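Local coordinates for collagen adhesin (Staphylococcus aureus, PDB 2F68), which attaches the bacterium to collagen, probably by closing its two extracellular domains around the collagen triple helix, at residues T15-L20 with G133-N138; V62-Y67 with K126-T131; Y154-M159 with F291-H296. All blocks are in the same frame, centred on the assembly; numbering follows the deposited sequence.

In the fold
From the N terminus, segment 15-20 meets 133-138 in contact 1, which closes a loop of more than a hundred residues, mostly strand, that makes up much of the first domain. Contact 2, joining 62-67 to 126-131, nests inside that loop, and the two touch because strands 127-132 and 135-141 are antiparallel neighbours: Thr137 O probably accepts a hydrogen bond from Ile130 N at 3.0 Å. Contact 3 follows in series, bringing 154-159 beside 291-296 and closing the second domain. Its centre lies about 24 Å from that of contact 2 and 35 Å from that of contact 1. Tyr67 CE2 packs 3.3 Å from Met159 O, so contacts 2 and 3 meet where the domains join.

Contact 1 of 3, residues T15-L20 with G133-N138; sequences TNVTDL and GNKSTN
Val17 and Leu20 pack against Lys135 and Thr137 where the first long strand of the N-terminal domain, 17-27, runs beside its late strand 135-141. The axes of the two short segments are only 5° from parallel but 6.4 Å apart, and no direct hydrogen bond joins them, so at this end of the pair side chains and water do the joining.

Lys135 contributes the largest share of the contact. Val17 CG1 touches its CG at 3.9 Å, the two side chains running antiparallel alongside one another, and Lys135 CB meets Leu20 CB. A bend at chi2 (-68°) turns the remaining chain across the backbone of 17-20, leaving CE 3.3 Å from Thr18 O. The ammonium group itself is linked weakly to that carbonyl through a water, which donates to Thr18 O at 2.7 Å. A second water accepts from Asn134 N at 3.2 Å; it is within hydrogen-bonding distance of Val17 O, 3.0 Å, and may bridge the two backbones.

Further along, Leu20 and Thr137 stand roughly perpendicular, the methyl CG2 of Thr137 meeting Leu20 CG at 3.8 Å and lying 3.4 Å from Leu20 O. Leu20 also leans on Val35 and Met37 of strand 31-40, which places it in the core. An early strand running parallel to a late one is seen in many immunoglobulin-like sandwiches, as in the A'-G pair of variable-type domains.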
ATOM      1  N   THR A  15      -0.203   1.784  31.515  1.00 25.51           N
ATOM      2  CA  THR A  15      -0.255   2.893  32.469  1.00 25.53           C
ATOM      3  C   THR A  15      -0.514   4.253  31.818  1.00 23.86           C
ATOM      4  O   THR A  15      -1.264   5.066  32.360  1.00 24.31           O
ATOM      5  CB  THR A  15       1.037   2.979  33.318  1.00 26.64           C
ATOM      6  OG1 THR A  15       2.182   2.995  32.455  1.00 33.49           O
ATOM      7  CG2 THR A  15       1.139   1.795  34.272  1.00 26.82           C
ATOM      8  N   ASN A  16       0.095   4.492  30.657  1.00 22.25           N
ATOM      9  CA  ASN A  16       0.102   5.829  30.054  1.00 20.82           C
ATOM     10  C   ASN A  16      -0.912   6.101  28.936  1.00 20.31           C
ATOM     11  O   ASN A  16      -1.298   7.253  28.723  1.00 20.74           O
ATOM     12  CB  ASN A  16       1.519   6.210  29.608  1.00 20.13           C
ATOM     13  CG  ASN A  16       2.441   6.505  30.783  1.00 23.95           C
ATOM     14  OD1 ASN A  16       3.373   5.753  31.058  1.00 22.24           O
ATOM     15  ND2 ASN A  16       2.175   7.602  31.485  1.00 21.19           N
ATOM     16  N   VAL A  17      -1.336   5.052  28.228  1.00 19.10           N
ATOM     17  CA  VAL A  17      -2.312   5.191  27.138  1.00 18.58           C
ATOM     18  C   VAL A  17      -3.682   5.599  27.680  1.00 19.14           C
ATOM     19  O   VAL A  17      -4.199   4.986  28.617  1.00 18.20           O
ATOM     20  CB  VAL A  17      -2.428   3.897  26.284  1.00 18.92           C
ATOM     21  CG1 VAL A  17      -3.526   4.026  25.230  1.00 17.31           C
ATOM     22  CG2 VAL A  17      -1.104   3.580  25.615  1.00 17.13           C
ATOM     23  N   THR A  18      -4.258   6.639  27.079  1.00 19.71           N
ATOM     24  CA  THR A  18      -5.525   7.206  27.540  1.00 19.51           C
ATOM     25  C   THR A  18      -6.697   6.961  26.589  1.00 21.07           C
ATOM     26  O   THR A  18      -7.837   6.813  27.035  1.00 22.01           O
ATOM     27  CB  THR A  18      -5.403   8.720  27.814  1.00 19.22           C
ATOM     28  OG1 THR A  18      -4.709   9.355  26.732  1.00 19.22           O
ATOM     29  CG2 THR A  18      -4.650   8.965  29.111  1.00 19.13           C
ATOM     30  N   ASP A  19      -6.416   6.927  25.286  1.00 20.76           N
ATOM     31  CA  ASP A  19      -7.452   6.703  24.276  1.00 21.21           C
ATOM     32  C   ASP A  19      -6.901   6.035  23.018  1.00 20.18           C
ATOM     33  O   ASP A  19      -5.802   6.356  22.559  1.00 18.12           O
ATOM     34  CB  ASP A  19      -8.150   8.022  23.916  1.00 21.25           C
ATOM     35  CG  ASP A  19      -9.315   7.831  22.956  1.00 24.33           C
ATOM     36  OD1 ASP A  19     -10.189   6.979  23.228  1.00 26.66           O
ATOM     37  OD2 ASP A  19      -9.362   8.544  21.932  1.00 25.79           O
ATOM     38  N   LEU A  20      -7.682   5.105  22.473  1.00 19.47           N
ATOM     39  CA  LEU A  20      -7.352   4.430  21.223  1.00 20.15           C
ATOM     40  C   LEU A  20      -8.588   4.359  20.328  1.00 21.71           C
ATOM     41  O   LEU A  20      -9.569   3.685  20.658  1.00 21.79           O
ATOM     42  CB  LEU A  20      -6.793   3.029  21.496  1.00 20.08           C
ATOM     43  CG  LEU A  20      -6.278   2.196  20.317  1.00 21.49           C
ATOM     44  CD1 LEU A  20      -4.930   2.697  19.816  1.00 22.39           C
ATOM     45  CD2 LEU A  20      -6.182   0.736  20.715  1.00 20.12           C
ATOM     46  N   GLY A 133      -2.436  -1.197  25.454  1.00 22.08           N
ATOM     47  CA  GLY A 133      -2.505  -1.154  26.914  1.00 23.81           C
ATOM     48  C   GLY A 133      -3.826  -1.688  27.429  1.00 24.89           C
ATOM     49  O   GLY A 133      -4.156  -2.856  27.218  1.00 24.12           O
ATOM     50  N   ASN A 134      -4.580  -0.827  28.110  1.00 24.74           N
ATOM     51  CA  ASN A 134      -5.904  -1.181  28.621  1.00 24.51           C
ATOM     52  C   ASN A 134      -7.031  -0.799  27.660  1.00 24.47           C
ATOM     53  O   ASN A 134      -8.190  -1.164  27.875  1.00 21.82           O
ATOM     54  CB  ASN A 134      -6.140  -0.543  29.996  1.00 25.67           C
ATOM     55  CG  ASN A 134      -5.247  -1.126  31.082  1.00 28.36           C
ATOM     56  OD1 ASN A 134      -4.846  -0.421  32.009  1.00 33.67           O
ATOM     57  ND2 ASN A 134      -4.938  -2.415  30.978  1.00 28.23           N
ATOM     58  N   LYS A 135      -6.680  -0.071  26.602  1.00 23.40           N
ATOM     59  CA  LYS A 135      -7.659   0.430  25.636  1.00 24.30           C
ATOM     60  C   LYS A 135      -7.777  -0.479  24.416  1.00 24.88           C
ATOM     61  O   LYS A 135      -6.774  -0.993  23.911  1.00 24.12           O
ATOM     62  CB  LYS A 135      -7.311   1.860  25.204  1.00 24.51           C
ATOM     63  CG  LYS A 135      -7.119   2.850  26.356  1.00 25.57           C
ATOM     64  CD  LYS A 135      -8.421   3.138  27.094  1.00 26.35           C
ATOM     65  CE  LYS A 135      -8.161   3.812  28.431  1.00 28.10           C
ATOM     66  NZ  LYS A 135      -9.424   4.115  29.157  1.00 29.82           N
ATOM     67  N   SER A 136      -9.010  -0.669  23.950  1.00 25.02           N
ATOM     68  CA  SER A 136      -9.294  -1.519  22.795  1.00 25.89           C
ATOM     69  C   SER A 136     -10.410  -0.943  21.926  1.00 26.21           C
ATOM     70  O   SER A 136     -11.355  -0.334  22.433  1.00 25.92           O
ATOM     71  CB  SER A 136      -9.660  -2.935  23.248  1.00 27.45           C
ATOM     72  OG  SER A 136     -10.797  -2.926  24.095  1.00 31.01           O
ATOM     73  N   THR A 137     -10.288  -1.144  20.615  1.00 24.59           N
ATOM     74  CA  THR A 137     -11.275  -0.666  19.644  1.00 24.86           C
ATOM     75  C   THR A 137     -11.435  -1.648  18.479  1.00 24.75           C
ATOM     76  O   THR A 137     -10.490  -2.356  18.119  1.00 23.49           O
ATOM     77  CB  THR A 137     -10.938   0.761  19.127  1.00 25.04           C
ATOM     78  OG1 THR A 137     -11.780   1.087  18.013  1.00 25.97           O
ATOM     79  CG2 THR A 137      -9.477   0.864  18.707  1.00 23.27           C
ATOM     80  N   ASN A 138     -12.631  -1.679  17.898  1.00 23.72           N
ATOM     81  CA  ASN A 138     -12.978  -2.665  16.873  1.00 23.57           C
ATOM     82  C   ASN A 138     -13.081  -2.103  15.457  1.00 24.54           C
ATOM     83  O   ASN A 138     -13.541  -0.977  15.254  1.00 23.03           O
ATOM     84  CB  ASN A 138     -14.281  -3.381  17.243  1.00 25.34           C
ATOM     85  CG  ASN A 138     -14.163  -4.201  18.519  1.00 25.84           C
ATOM     86  OD1 ASN A 138     -15.092  -4.245  19.326  1.00 32.13           O
ATOM     87  ND2 ASN A 138     -13.021  -4.856  18.706  1.00 19.05           N
TER
HETATM   88  O   HOH W   1      -4.068   2.084  29.200  1.00 26.24           O
HETATM   89  O   HOH W   2      -8.233   7.282  29.709  1.00 35.71           O

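Contact 2 of 3, residues V62-Y67 with K126-T131; sequences VKIEGY and KVATIT
Ala128 CB is gripped from two directions by strand 62-66. Val62 CG2 reaches it at 3.8 Å, and both CG1 and CD1 of Ile64 come equally near, so the one methyl touches both branched side chains. The double touch of Ile64 follows from its torsions: CG1 stands beside the backbone N, anti to the carbonyl carbon (chi1 -59°), and chi2 folds CD1 back onto the alanine.

Val62 also rests on the opposing backbone. Its CG1 lies 3.6 Å from Lys126 O and its CG2 3.5 Å from Val127 O, so its two methyls touch the carbonyl oxygens of two successive residues. Beyond Ala128 the strands separate. Ile64 CG2 and Ile130 CD1 are already 4.5 Å apart, as expected for short axes that cross at -44° with a closest approach of 7.2 Å.

Each strand is positioned by a different neighbour. Lys63 and Glu65 make backbone hydrogen bonds to Arg115 and Gln113 of strand 104-116, whereas Lys126 and Ala128 pair with Val141 and Val139 of strand 135-141. Ile64 is backed by Trp56 and Val112, and Ile130 by Val35 and Val139.

No hydrogen bond or charge pair crosses the contact. Directional bonding lies within the flanking strand pairs, and nondirectional van der Waals contact, among buried aliphatic groups and against two backbone carbonyls, joins these two strands across the interior of the Ig-like domain.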
ATOM      1  N   VAL A  62      -9.250 -12.352  10.356  1.00 22.65           N
ATOM      2  CA  VAL A  62      -8.963 -10.981   9.932  1.00 23.76           C
ATOM      3  C   VAL A  62      -7.490 -10.621  10.121  1.00 23.53           C
ATOM      4  O   VAL A  62      -6.851 -11.057  11.083  1.00 23.02           O
ATOM      5  CB  VAL A  62      -9.862  -9.937  10.647  1.00 24.08           C
ATOM      6  CG1 VAL A  62     -11.224  -9.857   9.973  1.00 25.52           C
ATOM      7  CG2 VAL A  62      -9.999 -10.247  12.139  1.00 25.34           C
ATOM      8  N   LYS A  63      -6.963  -9.823   9.195  1.00 24.11           N
ATOM      9  CA  LYS A  63      -5.565  -9.404   9.226  1.00 25.11           C
ATOM     10  C   LYS A  63      -5.440  -7.888   9.101  1.00 23.84           C
ATOM     11  O   LYS A  63      -5.977  -7.284   8.169  1.00 23.92           O
ATOM     12  CB  LYS A  63      -4.776 -10.103   8.112  1.00 26.24           C
ATOM     13  CG  LYS A  63      -3.278  -9.818   8.110  1.00 29.00           C
ATOM     14  CD  LYS A  63      -2.561 -10.652   7.057  1.00 28.88           C
ATOM     15  CE  LYS A  63      -1.079 -10.307   6.967  1.00 32.41           C
ATOM     16  NZ  LYS A  63      -0.308 -10.731   8.170  1.00 34.65           N
ATOM     17  N   ILE A  64      -4.732  -7.284  10.052  1.00 21.89           N
ATOM     18  CA  ILE A  64      -4.446  -5.852  10.025  1.00 21.32           C
ATOM     19  C   ILE A  64      -2.968  -5.632   9.707  1.00 21.41           C
ATOM     20  O   ILE A  64      -2.092  -6.196  10.367  1.00 19.33           O
ATOM     21  CB  ILE A  64      -4.837  -5.153  11.363  1.00 20.67           C
ATOM     22  CG1 ILE A  64      -6.333  -5.340  11.673  1.00 21.30           C
ATOM     23  CG2 ILE A  64      -4.447  -3.670  11.353  1.00 17.67           C
ATOM     24  CD1 ILE A  64      -7.300  -4.712  10.661  1.00 22.32           C
ATOM     25  N   GLU A  65      -2.705  -4.823   8.685  1.00 22.86           N
ATOM     26  CA  GLU A  65      -1.341  -4.550   8.241  1.00 23.43           C
ATOM     27  C   GLU A  65      -1.019  -3.061   8.328  1.00 23.18           C
ATOM     28  O   GLU A  65      -1.597  -2.245   7.605  1.00 22.11           O
ATOM     29  CB  GLU A  65      -1.126  -5.061   6.812  1.00 24.52           C
ATOM     30  CG  GLU A  65      -1.299  -6.565   6.643  1.00 26.95           C
ATOM     31  CD  GLU A  65      -1.089  -7.028   5.211  1.00 29.14           C
ATOM     32  OE1 GLU A  65       0.028  -6.851   4.680  1.00 29.87           O
ATOM     33  OE2 GLU A  65      -2.041  -7.580   4.621  1.00 35.43           O
ATOM     34  N   GLY A  66      -0.098  -2.717   9.224  1.00 21.67           N
ATOM     35  CA  GLY A  66       0.328  -1.332   9.410  1.00 21.74           C
ATOM     36  C   GLY A  66       1.314  -0.894   8.348  1.00 21.62           C
ATOM     37  O   GLY A  66       2.356  -1.524   8.161  1.00 21.26           O
ATOM     38  N   TYR A  67       0.981   0.190   7.649  1.00 22.53           N
ATOM     39  CA  TYR A  67       1.853   0.742   6.614  1.00 23.29           C
ATOM     40  C   TYR A  67       3.141   1.292   7.223  1.00 24.37           C
ATOM     41  O   TYR A  67       3.100   2.118   8.141  1.00 24.35           O
ATOM     42  CB  TYR A  67       1.126   1.822   5.810  1.00 23.28           C
ATOM     43  CG  TYR A  67       0.008   1.297   4.932  1.00 24.09           C
ATOM     44  CD1 TYR A  67      -1.315   1.317   5.368  1.00 23.97           C
ATOM     45  CD2 TYR A  67       0.276   0.784   3.663  1.00 23.59           C
ATOM     46  CE1 TYR A  67      -2.346   0.837   4.563  1.00 24.69           C
ATOM     47  CE2 TYR A  67      -0.745   0.303   2.850  1.00 23.59           C
ATOM     48  CZ  TYR A  67      -2.053   0.332   3.306  1.00 24.72           C
ATOM     49  OH  TYR A  67      -3.065  -0.144   2.505  1.00 25.80           O
ATOM     50  N   LYS A 126     -15.376 -11.234  11.351  1.00 30.62           N
ATOM     51  CA  LYS A 126     -14.970 -10.097  10.516  1.00 29.90           C
ATOM     52  C   LYS A 126     -14.535  -8.867  11.323  1.00 28.71           C
ATOM     53  O   LYS A 126     -14.159  -7.841  10.749  1.00 28.75           O
ATOM     54  CB  LYS A 126     -16.064  -9.734   9.499  1.00 30.23           C
ATOM     55  CG  LYS A 126     -17.422  -9.367  10.096  1.00 31.61           C
ATOM     56  CD  LYS A 126     -18.297  -8.605   9.102  1.00 32.01           C
ATOM     57  CE  LYS A 126     -18.838  -9.504   7.997  1.00 34.30           C
ATOM     58  NZ  LYS A 126     -19.681  -8.748   7.031  1.00 35.33           N
ATOM     59  N   VAL A 127     -14.581  -8.981  12.650  1.00 26.83           N
ATOM     60  CA  VAL A 127     -14.184  -7.894  13.545  1.00 26.08           C
ATOM     61  C   VAL A 127     -12.726  -8.052  13.983  1.00 25.19           C
ATOM     62  O   VAL A 127     -12.333  -9.097  14.510  1.00 23.87           O
ATOM     63  CB  VAL A 127     -15.124  -7.801  14.783  1.00 26.89           C
ATOM     64  CG1 VAL A 127     -14.557  -6.860  15.843  1.00 27.56           C
ATOM     65  CG2 VAL A 127     -16.515  -7.343  14.365  1.00 27.94           C
ATOM     66  N   ALA A 128     -11.934  -7.007  13.750  1.00 22.72           N
ATOM     67  CA  ALA A 128     -10.537  -6.973  14.169  1.00 23.29           C
ATOM     68  C   ALA A 128     -10.361  -6.041  15.364  1.00 23.45           C
ATOM     69  O   ALA A 128     -10.742  -4.867  15.310  1.00 23.95           O
ATOM     70  CB  ALA A 128      -9.647  -6.540  13.016  1.00 22.49           C
ATOM     71  N   THR A 129      -9.788  -6.574  16.441  1.00 22.58           N
ATOM     72  CA  THR A 129      -9.611  -5.822  17.682  1.00 22.60           C
ATOM     73  C   THR A 129      -8.186  -5.288  17.814  1.00 22.25           C
ATOM     74  O   THR A 129      -7.235  -6.054  17.997  1.00 21.50           O
ATOM     75  CB  THR A 129      -9.978  -6.676  18.922  1.00 23.85           C
ATOM     76  OG1 THR A 129     -11.265  -7.278  18.731  1.00 23.22           O
ATOM     77  CG2 THR A 129     -10.007  -5.820  20.186  1.00 23.48           C
ATOM     78  N   ILE A 130      -8.050  -3.968  17.713  1.00 21.28           N
ATOM     79  CA  ILE A 130      -6.765  -3.297  17.901  1.00 21.51           C
ATOM     80  C   ILE A 130      -6.642  -2.843  19.355  1.00 21.23           C
ATOM     81  O   ILE A 130      -7.528  -2.161  19.879  1.00 20.21           O
ATOM     82  CB  ILE A 130      -6.588  -2.105  16.920  1.00 22.32           C
ATOM     83  CG1 ILE A 130      -6.665  -2.596  15.468  1.00 24.98           C
ATOM     84  CG2 ILE A 130      -5.265  -1.380  17.177  1.00 19.76           C
ATOM     85  CD1 ILE A 130      -6.819  -1.497  14.429  1.00 27.18           C
ATOM     86  N   THR A 131      -5.546  -3.238  20.001  1.00 21.19           N
ATOM     87  CA  THR A 131      -5.335  -2.970  21.425  1.00 21.45           C
ATOM     88  C   THR A 131      -4.062  -2.170  21.694  1.00 22.36           C
ATOM     89  O   THR A 131      -3.056  -2.331  21.000  1.00 21.62           O
ATOM     90  CB  THR A 131      -5.275  -4.279  22.249  1.00 22.52           C
ATOM     91  OG1 THR A 131      -4.276  -5.150  21.703  1.00 21.66           O
ATOM     92  CG2 THR A 131      -6.623  -4.992  22.248  1.00 22.09           C
TER

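Contact 3 of 3, residues Y154-M159 with F291-H296; sequences YKTGDM and FNHTVH
His293 lies flat against the backbone of Thr156 and Gly157, the centre of a contact between two chain segments whose end-to-end directions differ by only 16°. Their register pairs Thr156 with His293, CA to CA 5.6 Å, but no clear hydrogen bond crosses between them.

Ring contacts come first. Thr156 CA sits 3.7 Å from the centroid of the His293 imidazole and 13° off its normal, a CH-pi contact over the face. Gly157 N covers the same face nearer the rim, and Thr156 OG1 also stands over that face, 3.5 Å from His293 NE2. The ring is brought there by chi1 of -163°, with CG anti to the backbone N. Its CE1 comes within 3.2 Å of Gly157 O, while Val295 CG2 meets the ring at its edge, in plane.

Polar side chains form a second group. Lys155 starts out extended, then bends at chi3 and chi4, so that CE lies 3.3 Å from Phe291 O. Its NZ is 3.3 Å from His293 N, but these are two donors and not a bond. The ammonium group instead gives a hydrogen bond to Asn272 O, and Phe291 O accepts one from Ser274 OG. Asp158 turns away to a salt bridge with Arg168.

Van der Waals contact of Val295 with the backbone completes the row. Its CG2 packs 3.5 Å from Gly157 O, and its CG1 lies near the backbone of Met159.

Each segment belongs to a different sheet. Tyr154 and Thr156 make backbone hydrogen bonds to Asn172 and Phe170 of strand 166-173, whereas Phe291 and His293 bond to Ser274 and Asn272 of strand 269-278. The contact thus joins the edge strand 154-156 of one sheet to strand 289-296 of the other, and Trp169 of strand 166-173 extends the junction by touching both His293 and Val295.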
ATOM      1  N   TYR A 154      -8.267  -3.025 -17.865  1.00 20.69           N
ATOM      2  CA  TYR A 154      -8.346  -2.036 -16.795  1.00 21.24           C
ATOM      3  C   TYR A 154      -6.999  -1.932 -16.084  1.00 21.10           C
ATOM      4  O   TYR A 154      -6.220  -2.890 -16.069  1.00 21.89           O
ATOM      5  CB  TYR A 154      -9.470  -2.373 -15.804  1.00 23.11           C
ATOM      6  CG  TYR A 154      -9.167  -3.514 -14.852  1.00 24.46           C
ATOM      7  CD1 TYR A 154      -9.383  -4.839 -15.228  1.00 25.10           C
ATOM      8  CD2 TYR A 154      -8.678  -3.264 -13.568  1.00 24.62           C
ATOM      9  CE1 TYR A 154      -9.110  -5.888 -14.354  1.00 25.61           C
ATOM     10  CE2 TYR A 154      -8.401  -4.306 -12.688  1.00 25.85           C
ATOM     11  CZ  TYR A 154      -8.620  -5.614 -13.087  1.00 25.79           C
ATOM     12  OH  TYR A 154      -8.349  -6.648 -12.220  1.00 25.40           O
ATOM     13  N   LYS A 155      -6.734  -0.769 -15.497  1.00 20.04           N
ATOM     14  CA  LYS A 155      -5.469  -0.521 -14.817  1.00 21.41           C
ATOM     15  C   LYS A 155      -5.690  -0.193 -13.341  1.00 20.03           C
ATOM     16  O   LYS A 155      -6.548   0.625 -12.997  1.00 20.16           O
ATOM     17  CB  LYS A 155      -4.707   0.605 -15.517  1.00 22.82           C
ATOM     18  CG  LYS A 155      -3.229   0.679 -15.160  1.00 29.86           C
ATOM     19  CD  LYS A 155      -2.504   1.751 -15.967  1.00 34.97           C
ATOM     20  CE  LYS A 155      -2.998   3.158 -15.645  1.00 32.18           C
ATOM     21  NZ  LYS A 155      -2.997   3.456 -14.185  1.00 29.94           N
ATOM     22  N   THR A 156      -4.910  -0.843 -12.479  1.00 19.70           N
ATOM     23  CA  THR A 156      -5.018  -0.666 -11.030  1.00 20.06           C
ATOM     24  C   THR A 156      -3.642  -0.655 -10.355  1.00 20.21           C
ATOM     25  O   THR A 156      -2.636  -1.011 -10.971  1.00 20.50           O
ATOM     26  CB  THR A 156      -5.933  -1.747 -10.386  1.00 19.40           C
ATOM     27  OG1 THR A 156      -6.090  -1.478  -8.987  1.00 20.55           O
ATOM     28  CG2 THR A 156      -5.355  -3.152 -10.575  1.00 21.63           C
ATOM     29  N   GLY A 157      -3.612  -0.241  -9.089  1.00 20.74           N
ATOM     30  CA  GLY A 157      -2.374  -0.195  -8.314  1.00 20.58           C
ATOM     31  C   GLY A 157      -2.599  -0.007  -6.826  1.00 22.13           C
ATOM     32  O   GLY A 157      -3.669   0.436  -6.402  1.00 19.67           O
ATOM     33  N   ASP A 158      -1.582  -0.344  -6.035  1.00 22.08           N
ATOM     34  CA  ASP A 158      -1.639  -0.204  -4.578  1.00 25.21           C
ATOM     35  C   ASP A 158      -0.253  -0.011  -3.961  1.00 26.53           C
ATOM     36  O   ASP A 158       0.766  -0.132  -4.646  1.00 24.48           O
ATOM     37  CB  ASP A 158      -2.352  -1.409  -3.944  1.00 25.88           C
ATOM     38  CG  ASP A 158      -1.645  -2.727  -4.219  1.00 27.15           C
ATOM     39  OD1 ASP A 158      -0.643  -3.026  -3.535  1.00 29.33           O
ATOM     40  OD2 ASP A 158      -2.105  -3.473  -5.109  1.00 34.47           O
ATOM     41  N   MET A 159      -0.228   0.298  -2.667  1.00 27.39           N
ATOM     42  CA  MET A 159       1.017   0.432  -1.918  1.00 29.51           C
ATOM     43  C   MET A 159       1.101  -0.654  -0.850  1.00 28.11           C
ATOM     44  O   MET A 159       0.165  -0.840  -0.068  1.00 27.31           O
ATOM     45  CB  MET A 159       1.115   1.823  -1.285  1.00 30.07           C
ATOM     46  CG  MET A 159       2.524   2.226  -0.863  1.00 31.54           C
ATOM     47  SD  MET A 159       2.612   3.865  -0.111  1.00 38.83           S
ATOM     48  CE  MET A 159       2.285   4.924  -1.520  1.00 23.47           C
ATOM     49  N   PHE A 291      -7.841   4.655 -19.432  1.00 23.44           N
ATOM     50  CA  PHE A 291      -7.970   3.752 -18.292  1.00 21.92           C
ATOM     51  C   PHE A 291      -6.939   4.131 -17.230  1.00 21.57           C
ATOM     52  O   PHE A 291      -5.850   3.559 -17.170  1.00 21.53           O
ATOM     53  CB  PHE A 291      -7.801   2.292 -18.729  1.00 22.28           C
ATOM     54  CG  PHE A 291      -8.875   1.808 -19.665  1.00 22.06           C
ATOM     55  CD1 PHE A 291      -8.674   1.825 -21.043  1.00 22.00           C
ATOM     56  CD2 PHE A 291     -10.086   1.334 -19.171  1.00 23.81           C
ATOM     57  CE1 PHE A 291      -9.664   1.377 -21.914  1.00 25.93           C
ATOM     58  CE2 PHE A 291     -11.084   0.886 -20.035  1.00 24.65           C
ATOM     59  CZ  PHE A 291     -10.871   0.907 -21.408  1.00 24.88           C
ATOM     60  N   ASN A 292      -7.297   5.109 -16.400  1.00 21.11           N
ATOM     61  CA  ASN A 292      -6.371   5.695 -15.431  1.00 21.87           C
ATOM     62  C   ASN A 292      -6.607   5.198 -14.006  1.00 23.28           C
ATOM     63  O   ASN A 292      -7.711   4.765 -13.666  1.00 22.83           O
ATOM     64  CB  ASN A 292      -6.456   7.228 -15.467  1.00 21.24           C
ATOM     65  CG  ASN A 292      -6.526   7.790 -16.884  1.00 22.55           C
ATOM     66  OD1 ASN A 292      -7.342   8.666 -17.170  1.00 25.76           O
ATOM     67  ND2 ASN A 292      -5.673   7.287 -17.772  1.00 18.79           N
ATOM     68  N   HIS A 293      -5.564   5.268 -13.180  1.00 23.20           N
ATOM     69  CA  HIS A 293      -5.659   4.892 -11.770  1.00 23.90           C
ATOM     70  C   HIS A 293      -4.800   5.791 -10.886  1.00 24.09           C
ATOM     71  O   HIS A 293      -3.704   6.203 -11.279  1.00 23.50           O
ATOM     72  CB  HIS A 293      -5.271   3.426 -11.569  1.00 23.33           C
ATOM     73  CG  HIS A 293      -5.729   2.856 -10.263  1.00 24.70           C
ATOM     74  ND1 HIS A 293      -4.919   2.803  -9.149  1.00 25.93           N
ATOM     75  CD2 HIS A 293      -6.917   2.324  -9.891  1.00 22.78           C
ATOM     76  CE1 HIS A 293      -5.588   2.258  -8.148  1.00 24.83           C
ATOM     77  NE2 HIS A 293      -6.802   1.957  -8.572  1.00 26.94           N
ATOM     78  N   THR A 294      -5.306   6.084  -9.690  1.00 23.57           N
ATOM     79  CA  THR A 294      -4.621   6.953  -8.737  1.00 24.23           C
ATOM     80  C   THR A 294      -4.456   6.253  -7.388  1.00 24.13           C
ATOM     81  O   THR A 294      -5.424   5.738  -6.821  1.00 22.89           O
ATOM     82  CB  THR A 294      -5.380   8.290  -8.547  1.00 24.62           C
ATOM     83  OG1 THR A 294      -5.728   8.834  -9.826  1.00 24.87           O
ATOM     84  CG2 THR A 294      -4.526   9.299  -7.789  1.00 25.01           C
ATOM     85  N   VAL A 295      -3.223   6.235  -6.886  1.00 23.76           N
ATOM     86  CA  VAL A 295      -2.912   5.631  -5.590  1.00 24.14           C
ATOM     87  C   VAL A 295      -2.573   6.722  -4.573  1.00 24.48           C
ATOM     88  O   VAL A 295      -1.668   7.530  -4.792  1.00 24.21           O
ATOM     89  CB  VAL A 295      -1.751   4.604  -5.691  1.00 24.00           C
ATOM     90  CG1 VAL A 295      -1.429   4.005  -4.325  1.00 23.75           C
ATOM     91  CG2 VAL A 295      -2.098   3.502  -6.678  1.00 21.53           C
ATOM     92  N   HIS A 296      -3.314   6.734  -3.467  1.00 24.77           N
ATOM     93  CA  HIS A 296      -3.117   7.717  -2.405  1.00 27.13           C
ATOM     94  C   HIS A 296      -1.945   7.343  -1.502  1.00 26.89           C
ATOM     95  O   HIS A 296      -1.765   6.172  -1.155  1.00 26.87           O
ATOM     96  CB  HIS A 296      -4.393   7.876  -1.574  1.00 27.92           C
ATOM     97  CG  HIS A 296      -5.567   8.372  -2.358  1.00 30.14           C
ATOM     98  ND1 HIS A 296      -6.505   7.527  -2.908  1.00 36.67           N
ATOM     99  CD2 HIS A 296      -5.953   9.628  -2.686  1.00 34.52           C
ATOM    100  CE1 HIS A 296      -7.421   8.240  -3.541  1.00 33.88           C
ATOM    101  NE2 HIS A 296      -7.109   9.518  -3.421  1.00 35.40           N
TER